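Local structure of beta-d-glucoside glucohydrolase (Hypocrea jecorina, 3ZZ1) at residues 93-98 with 148-153; 100-105 with 305-310. The protein probably hydrolyses terminal, non-reducing beta-D-glucosyl residues with release of beta-D-glucose, as part of fungal cellulose degradation. All blocks are in the same frame, centred on the assembly; numbering follows the deposited sequence. Where two conformers were deposited one is given.

Contact 1. Residues 93-98 with 148-153; sequences RGQFIG and IQSVGV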
loop_
_atom_site.group_PDB
_atom_site.type_symbol
_atom_site.label_atom_id
_atom_site.label_comp_id
_atom_site.label_asym_id
_atom_site.label_seq_id
_atom_site.Cartn_x
_atom_site.Cartn_y
_atom_site.Cartn_z
ATOM N N ARG A 93 -9.835 7.543 -3.123
ATOM C CA ARG A 93 -9.365 7.313 -1.756
ATOM C C ARG A 93 -8.368 8.401 -1.341
ATOM O O ARG A 93 -8.472 8.967 -0.252
ATOM C CB ARG A 93 -8.742 5.918 -1.634
ATOM C CG ARG A 93 -8.322 5.506 -0.222
ATOM C CD ARG A 93 -7.824 4.053 -0.206
ATOM N NE ARG A 93 -7.098 3.682 1.018
ATOM C CZ ARG A 93 -5.822 3.982 1.266
ATOM N NH1 ARG A 93 -5.112 4.688 0.392
ATOM N NH2 ARG A 93 -5.254 3.595 2.401
ATOM N N GLY A 94 -7.420 8.697 -2.224
ATOM C CA GLY A 94 -6.450 9.771 -1.996
ATOM C C GLY A 94 -7.103 11.135 -1.850
ATOM O O GLY A 94 -6.782 11.884 -0.926
ATOM N N GLN A 95 -8.026 11.453 -2.759
ATOM C CA GLN A 95 -8.768 12.716 -2.722
ATOM C C GLN A 95 -9.550 12.885 -1.420
ATOM O O GLN A 95 -9.521 13.950 -0.793
ATOM C CB GLN A 95 -9.721 12.826 -3.922
ATOM C CG GLN A 95 -10.542 14.132 -3.954
ATOM C CD GLN A 95 -11.674 14.106 -4.972
ATOM O OE1 GLN A 95 -12.837 14.347 -4.632
ATOM N NE2 GLN A 95 -11.341 13.807 -6.223
ATOM N N PHE A 96 -10.238 11.821 -1.024
ATOM C CA PHE A 96 -11.077 11.836 0.168
ATOM C C PHE A 96 -10.219 11.974 1.431
ATOM O O PHE A 96 -10.562 12.744 2.329
ATOM C CB PHE A 96 -11.964 10.585 0.209
ATOM C CG PHE A 96 -13.150 10.630 -0.735
ATOM C CD1 PHE A 96 -13.270 11.622 -1.711
ATOM C CD2 PHE A 96 -14.142 9.660 -0.654
ATOM C CE1 PHE A 96 -14.368 11.654 -2.578
ATOM C CE2 PHE A 96 -15.248 9.680 -1.516
ATOM C CZ PHE A 96 -15.362 10.682 -2.476
ATOM N N ILE A 97 -9.102 11.247 1.482
ATOM C CA ILE A 97 -8.110 11.403 2.556
ATOM C C ILE A 97 -7.592 12.841 2.594
ATOM O O ILE A 97 -7.528 13.454 3.658
ATOM C CB ILE A 97 -6.926 10.395 2.424
ATOM C CG1 ILE A 97 -7.376 8.992 2.844
ATOM C CG2 ILE A 97 -5.725 10.830 3.273
ATOM C CD1 ILE A 97 -6.443 7.873 2.435
ATOM N N GLY A 98 -7.239 13.370 1.424
ATOM C CA GLY A 98 -6.794 14.757 1.293
ATOM C C GLY A 98 -7.798 15.741 1.864
ATOM O O GLY A 98 -7.432 16.636 2.634
ATOM N N ILE A 148 -4.508 12.929 -3.131
ATOM C CA ILE A 148 -4.219 13.692 -1.914
ATOM C C ILE A 148 -3.845 15.136 -2.252
ATOM O O ILE A 148 -4.441 16.078 -1.719
ATOM C CB ILE A 148 -3.085 13.050 -1.062
ATOM C CG1 ILE A 148 -3.497 11.669 -0.544
ATOM C CG2 ILE A 148 -2.701 13.955 0.123
ATOM C CD1 ILE A 148 -2.310 10.795 -0.121
ATOM N N GLN A 149 -2.875 15.304 -3.149
ATOM C CA GLN A 149 -2.300 16.631 -3.409
ATOM C C GLN A 149 -3.177 17.552 -4.261
ATOM O O GLN A 149 -2.979 18.767 -4.261
ATOM C CB GLN A 149 -0.872 16.514 -3.960
ATOM C CG GLN A 149 0.071 15.762 -3.007
ATOM C CD GLN A 149 1.551 15.923 -3.335
ATOM O OE1 GLN A 149 1.928 16.308 -4.444
ATOM N NE2 GLN A 149 2.399 15.614 -2.362
ATOM N N SER A 150 -4.165 16.991 -4.951
ATOM C CA SER A 150 -5.129 17.805 -5.704
ATOM C C SER A 150 -5.970 18.670 -4.762
ATOM O O SER A 150 -6.527 19.689 -5.173
ATOM C CB SER A 150 -6.061 16.919 -6.527
ATOM O OG SER A 150 -7.008 16.282 -5.686
ATOM N N VAL A 151 -6.055 18.234 -3.505
ATOM C CA VAL A 151 -6.822 18.905 -2.459
ATOM C C VAL A 151 -5.999 20.023 -1.816
ATOM O O VAL A 151 -6.548 20.930 -1.190
ATOM C CB VAL A 151 -7.285 17.884 -1.377
ATOM C CG1 VAL A 151 -7.977 18.585 -0.203
ATOM C CG2 VAL A 151 -8.202 16.844 -1.997
ATOM N N GLY A 152 -4.682 19.958 -1.982
ATOM C CA GLY A 152 -3.789 20.978 -1.442
ATOM C C GLY A 152 -3.152 20.523 -0.146
ATOM O O GLY A 152 -2.882 21.330 0.750
ATOM N N VAL A 153 -2.917 19.217 -0.061
ATOM C CA VAL A 153 -2.301 18.588 1.100
ATOM C C VAL A 153 -0.987 17.967 0.653
ATOM O O VAL A 153 -0.888 17.481 -0.474
ATOM C CB VAL A 153 -3.233 17.488 1.692
ATOM C CG1 VAL A 153 -2.559 16.735 2.847
ATOM C CG2 VAL A 153 -4.550 18.098 2.146
#
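Between Gly-94 and Gly-98 on one helix and Ile-148 and Val-151, in and just past the last turn of helix 134-150, no aromatic ring or guanidinium intervenes: Arg-93 and Phe-96 point away from residues 148-153. The Arg-93 guanidinium carries Ile-97 CD1 over one face, near its border; the Phe-96 ring meets the His-319 ring with planes at about 30°, and the side chain touches Phe-75. The two glycines, four apart in a GxxxG pattern, let the backbones come close: Gly-98 CA lies 4.2 Å from Ile-148 CA. Ile-148 lays CG1 alongside the carbonyl of Gly-94, CG1 to O 3.3 Å, and its CA-H makes a bent contact with the same oxygen (129° at H). Val-151 straddles the next turn. CG1, anti to the backbone N (chi1 175°), sits 3.5 Å from Gly-98 O, while CG2 reaches Gln-95 O at 3.4 Å. Val-153 CG2 also approaches Gly-98 O, at 3.3 Å. Gly-152, with positive phi, turns the chain out of helix 134-150 toward strand 154-160. The contact thus packs two successive helices of the TIM-barrel-like N-terminal domain, 87-103 and 134-150, whose following strands are parallel neighbours. Ser-150 OG is hydrogen-bonded to Gly-147 O. Methyl and methylene groups meet main-chain carbonyls; the Gly-94 oxygen accepts its helical bond from Gly-98 N, and the join rests on close packing and a CA-H...O contact rather than on conventional hydrogen bonds.

Contact 2. Residues 100-105 with 305-310; sequences EVKASG and GYPSFN. With NAG (2-acetamido-2-deoxy-beta-D-glucopyranose), chain B.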
loop_
_atom_site.group_PDB
_atom_site.type_symbol
_atom_site.label_atom_id
_atom_site.label_comp_id
_atom_site.label_asym_id
_atom_site.label_seq_id
_atom_site.Cartn_x
_atom_site.Cartn_y
_atom_site.Cartn_z
ATOM N N GLU A 100 -10.169 15.291 4.114
ATOM C CA GLU A 100 -10.274 15.168 5.571
ATOM C C GLU A 100 -9.060 15.746 6.288
ATOM O O GLU A 100 -9.199 16.376 7.335
ATOM C CB GLU A 100 -10.502 13.709 5.980
ATOM C CG GLU A 100 -11.760 13.122 5.360
ATOM C CD GLU A 100 -12.384 11.995 6.162
ATOM O OE1 GLU A 100 -11.802 11.582 7.182
ATOM O OE2 GLU A 100 -13.473 11.523 5.758
ATOM N N VAL A 101 -7.879 15.535 5.710
ATOM C CA VAL A 101 -6.629 16.058 6.264
ATOM C C VAL A 101 -6.628 17.590 6.290
ATOM O O VAL A 101 -6.344 18.189 7.333
ATOM C CB VAL A 101 -5.393 15.505 5.509
ATOM C CG1 VAL A 101 -4.114 16.141 6.016
ATOM C CG2 VAL A 101 -5.318 13.985 5.657
ATOM N N LYS A 102 -6.966 18.213 5.157
ATOM C CA LYS A 102 -7.043 19.672 5.066
ATOM C C LYS A 102 -8.126 20.209 5.995
ATOM O O LYS A 102 -7.907 21.184 6.724
ATOM C CB LYS A 102 -7.304 20.110 3.620
ATOM C CG LYS A 102 -7.274 21.618 3.398
ATOM C CD LYS A 102 -7.070 21.946 1.929
ATOM C CE LYS A 102 -7.221 23.436 1.664
ATOM N NZ LYS A 102 -8.648 23.855 1.652
ATOM N N ALA A 103 -9.291 19.558 5.971
ATOM C CA ALA A 103 -10.416 19.967 6.803
ATOM C C ALA A 103 -10.073 19.914 8.293
ATOM O O ALA A 103 -10.676 20.627 9.100
ATOM C CB ALA A 103 -11.648 19.128 6.495
ATOM N N SER A 104 -9.095 19.079 8.644
ATOM C CA SER A 104 -8.620 18.964 10.025
ATOM C C SER A 104 -7.442 19.907 10.311
ATOM O O SER A 104 -6.939 19.961 11.435
ATOM C CB SER A 104 -8.231 17.513 10.340
ATOM O OG SER A 104 -9.342 16.643 10.195
ATOM N N GLY A 105 -7.006 20.641 9.289
ATOM C CA GLY A 105 -5.960 21.649 9.445
ATOM C C GLY A 105 -4.567 21.076 9.564
ATOM O O GLY A 105 -3.696 21.664 10.209
ATOM N N GLY A 305 -6.276 31.169 4.314
ATOM C CA GLY A 305 -7.532 30.454 4.502
ATOM C C GLY A 305 -7.440 28.953 4.706
ATOM O O GLY A 305 -8.457 28.257 4.629
ATOM N N TYR A 306 -6.232 28.450 4.967
ATOM C CA TYR A 306 -6.053 27.042 5.314
ATOM C C TYR A 306 -6.647 26.808 6.698
ATOM O O TYR A 306 -6.373 27.582 7.615
ATOM C CB TYR A 306 -4.569 26.651 5.309
ATOM C CG TYR A 306 -4.333 25.174 5.062
ATOM C CD1 TYR A 306 -4.233 24.677 3.763
ATOM C CD2 TYR A 306 -4.214 24.275 6.123
ATOM C CE1 TYR A 306 -4.023 23.325 3.522
ATOM C CE2 TYR A 306 -4.003 22.910 5.893
ATOM C CZ TYR A 306 -3.911 22.445 4.588
ATOM O OH TYR A 306 -3.700 21.107 4.342
ATOM N N PRO A 307 -7.466 25.750 6.854
ATOM C CA PRO A 307 -8.106 25.501 8.142
ATOM C C PRO A 307 -7.086 25.313 9.257
ATOM O O PRO A 307 -5.976 24.839 9.010
ATOM C CB PRO A 307 -8.885 24.204 7.904
ATOM C CG PRO A 307 -9.125 24.174 6.434
ATOM C CD PRO A 307 -7.856 24.738 5.856
ATOM N N SER A 308 -7.462 25.705 10.468
ATOM C CA SER A 308 -6.608 25.538 11.635
ATOM C C SER A 308 -6.668 24.082 12.087
ATOM O O SER A 308 -7.621 23.362 11.759
ATOM C CB SER A 308 -7.070 26.461 12.759
ATOM O OG SER A 308 -8.386 26.122 13.141
ATOM N N PHE A 309 -5.651 23.657 12.830
ATOM C CA PHE A 309 -5.572 22.278 13.297
ATOM C C PHE A 309 -6.654 21.968 14.328
ATOM O O PHE A 309 -6.755 22.634 15.358
ATOM C CB PHE A 309 -4.188 21.959 13.879
ATOM C CG PHE A 309 -4.108 20.603 14.539
ATOM C CD1 PHE A 309 -4.019 19.445 13.771
ATOM C CD2 PHE A 309 -4.137 20.484 15.930
ATOM C CE1 PHE A 309 -3.950 18.185 14.374
ATOM C CE2 PHE A 309 -4.072 19.231 16.540
ATOM C CZ PHE A 309 -3.976 18.077 15.759
ATOM N N ASN A 310 -7.451 20.945 14.035
ATOM C CA ASN A 310 -8.463 20.469 14.958
ATOM C C ASN A 310 -8.933 19.084 14.530
ATOM O O ASN A 310 -9.600 18.931 13.505
ATOM C CB ASN A 310 -9.625 21.468 15.035
ATOM C CG ASN A 310 -10.685 21.073 16.044
ATOM O OD1 ASN A 310 -10.717 19.941 16.538
ATOM N ND2 ASN A 310 -11.568 22.016 16.354
HETATM C C1 NAG B . -12.647 21.765 17.268
HETATM C C2 NAG B . -13.027 23.014 18.057
HETATM C C3 NAG B . -14.322 22.792 18.845
HETATM C C4 NAG B . -15.415 22.182 17.963
HETATM C C5 NAG B . -14.881 20.941 17.263
HETATM C C6 NAG B . -15.920 20.281 16.357
HETATM C C7 NAG B . -11.261 24.533 18.827
HETATM C C8 NAG B . -10.121 24.716 19.781
HETATM N N2 NAG B . -11.905 23.370 18.909
HETATM O O3 NAG B . -14.785 24.031 19.329
HETATM O O4 NAG B . -16.544 21.838 18.729
HETATM O O5 NAG B . -13.753 21.325 16.504
HETATM O O6 NAG B . -16.134 21.056 15.196
HETATM O O7 NAG B . -11.551 25.430 18.034
HETATM O O HOH W 1 -9.705 26.790 3.009
HETATM O O HOH W 2 -3.184 24.745 10.030
#
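A loop laid against a helix end makes this contact: residues 305-310, between helices 282-298 and 320-329, wrap the C-terminus of helix 87-103. In the conformer given, the aliphatic chain of Lys-102 runs obliquely against the Tyr-306 ring, its CG 3.7 Å from CZ, while the phenol OH is hydrogen-bonded to Ile-106 O. Pro-307 sets its ring on the last turn, CG 3.2 Å from Lys-102 O. That turn closes in a Schellman motif with Gly-105 at positive phi, and Gly-105 CA makes a CA-H...O contact with Ser-308 O at 3.3 Å (152° at H). Ser-104 O is gripped twice: by Asn-310 N at 2.8 Å, nearly straight (168°) but from above the carbonyl plane, and by a CA-H contact from Phe-309. Ser-104 OG bonds back to Glu-100 O. One water donates to both Gly-105 O and Pro-307 O. The Phe-309 side chain touches Cys-58 and Gln-60 of strand 58-60. Asn-310 OD1 accepts from Ser-312 N in an Asx turn, and ND2 carries the N-linked NAG, covalently joined at C1 (1.4 Å).

Overall arrangement
Both contacts use helix 87-103, contact 1 its middle and contact 2 its C-terminal end, so their centres are about 12 Å apart. Contact 1 is the deeper, its centre about 16 Å from the centre of the chain against about 25 Å for contact 2, where the glycan is attached. They meet directly: Val-153 CG1 touches Val-101 CG1 at 3.6 Å, Gly-152 O lies 3.6 Å from Tyr-306 CE1 and, in the Lys-102 conformer given, Val-151 O touches Lys-102 CD at 3.3 Å. Residues 151-153, leaving helix 134-150, therefore pack against both the helix and Tyr-306 of loop 305-310. The N-linked NAG marks the outer end of contact 2, an attached glycan and not a binding pocket.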